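GCN5-related N-acetyltransferase (PDB 4IUS) probably transfers an acyl group, most likely acetyl from acetyl-CoA, to an acceptor substrate. Local coordinates at residues Gln200-Gly203 with Ala204-Thr207. The protein carries 1 engineered substitution. Residues are numbered along the deposited sequence; the frame is centred on the assembly and turned at random.
Sequences QGLG and ALAT. With MLI (malonate ion), chain B.
Gly203 O takes two bonds from Thr207, one from the backbone N at 3.0 Å and one from OG1 at 2.9 Å, the two donors arriving from opposite faces of the carbonyl plane. Thr207 OG1 can do this because it lies anti to its own carbonyl carbon (chi1 -58°), which brings the hydroxyl back toward the previous turn, where it donates to Gly203 O. In the same first turn, Leu205 N bonds to Gly201 O at 3.1 Å, in the carbonyl plane, and Ala206 N to Leu202 O at 3.0 Å. Leu202 CD2 and Leu205 CD1 brush at 4.1 Å, with Leu202 resting on Val173 and Ala174 of the sheet and Leu205 on Pro117 and Phe119. At the N-terminal end of helix 202-216, a malonate ion, probably from the crystallisation liquor, accepts from Gly201 N (O8, 2.8 Å), Gly203 N (O7, 2.8 Å) and Ala204 N (O9, 3.0 Å); Arg234 NE also binds it. Gly203, with no side chain, lets O7 come in close, and Gly201, the N-cap, turns the chain into the helix with a positive phi (86°) that glycine readily adopts. The helix dipole probably favours the anion as well. Gln200-Gly203 ends the Arg-x-x-Gly-x-Gly motif, the GNAT pyrophosphate-binding loop, where malonate probably mimics a coenzyme A phosphate.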
loop_
_atom_site.group_PDB
_atom_site.type_symbol
_atom_site.label_atom_id
_atom_site.label_comp_id
_atom_site.label_asym_id
_atom_site.label_seq_id
_atom_site.Cartn_x
_atom_site.Cartn_y
_atom_site.Cartn_z
ATOM N N GLN A 200 17.689 -13.270 -7.541
ATOM C CA GLN A 200 19.065 -12.786 -7.560
ATOM C C GLN A 200 19.245 -11.607 -6.634
ATOM O O GLN A 200 20.299 -10.963 -6.647
ATOM C CB GLN A 200 19.438 -12.287 -8.957
ATOM C CG GLN A 200 19.429 -13.330 -10.011
ATOM C CD GLN A 200 19.864 -12.767 -11.340
ATOM O OE1 GLN A 200 20.689 -11.834 -11.440
ATOM N NE2 GLN A 200 19.331 -13.340 -12.368
ATOM N N GLY A 201 18.240 -11.327 -5.816
ATOM C CA GLY A 201 18.334 -10.199 -4.878
ATOM C C GLY A 201 17.921 -8.846 -5.431
ATOM O O GLY A 201 17.967 -7.896 -4.698
ATOM N N LEU A 202 17.480 -8.768 -6.692
ATOM C CA LEU A 202 17.263 -7.484 -7.338
ATOM C C LEU A 202 15.987 -6.800 -6.841
ATOM O O LEU A 202 15.963 -5.576 -6.770
ATOM C CB LEU A 202 17.233 -7.640 -8.865
ATOM C CG LEU A 202 18.513 -8.261 -9.449
ATOM C CD1 LEU A 202 18.329 -8.638 -10.920
ATOM C CD2 LEU A 202 19.713 -7.353 -9.217
ATOM N N GLY A 203 14.958 -7.570 -6.465
ATOM C CA GLY A 203 13.760 -6.989 -5.849
ATOM C C GLY A 203 14.034 -6.343 -4.523
ATOM O O GLY A 203 13.502 -5.302 -4.199
ATOM N N ALA A 204 14.898 -6.978 -3.755
ATOM C CA ALA A 204 15.338 -6.422 -2.480
ATOM C C ALA A 204 16.145 -5.129 -2.696
ATOM O O ALA A 204 15.970 -4.134 -1.968
ATOM C CB ALA A 204 16.146 -7.462 -1.680
ATOM N N LEU A 205 17.015 -5.110 -3.710
ATOM C CA LEU A 205 17.750 -3.863 -4.031
ATOM C C LEU A 205 16.799 -2.748 -4.379
ATOM O O LEU A 205 16.956 -1.602 -3.954
ATOM C CB LEU A 205 18.766 -4.049 -5.166
ATOM C CG LEU A 205 19.934 -4.980 -4.902
ATOM C CD1 LEU A 205 20.818 -4.933 -6.144
ATOM C CD2 LEU A 205 20.717 -4.638 -3.648
ATOM N N ALA A 206 15.791 -3.075 -5.187
ATOM C CA ALA A 206 14.818 -2.081 -5.613
ATOM C C ALA A 206 14.073 -1.504 -4.410
ATOM O O ALA A 206 13.886 -0.299 -4.257
ATOM C CB ALA A 206 13.857 -2.666 -6.642
ATOM N N THR A 207 13.632 -2.418 -3.549
ATOM C CA THR A 207 12.908 -2.027 -2.326
ATOM C C THR A 207 13.768 -1.117 -1.470
ATOM O O THR A 207 13.322 -0.063 -1.014
ATOM C CB THR A 207 12.498 -3.259 -1.512
ATOM O OG1 THR A 207 11.677 -4.116 -2.317
ATOM C CG2 THR A 207 11.718 -2.873 -0.274
HETATM C C1 MLI B . 13.300 -11.539 -4.971
HETATM C C2 MLI B . 13.292 -10.944 -6.311
HETATM C C3 MLI B . 14.669 -10.999 -4.863
HETATM O O6 MLI B . 12.248 -11.041 -6.991
HETATM O O7 MLI B . 14.404 -10.345 -6.553
HETATM O O8 MLI B . 15.499 -11.837 -5.278
HETATM O O9 MLI B . 14.905 -9.961 -4.161
#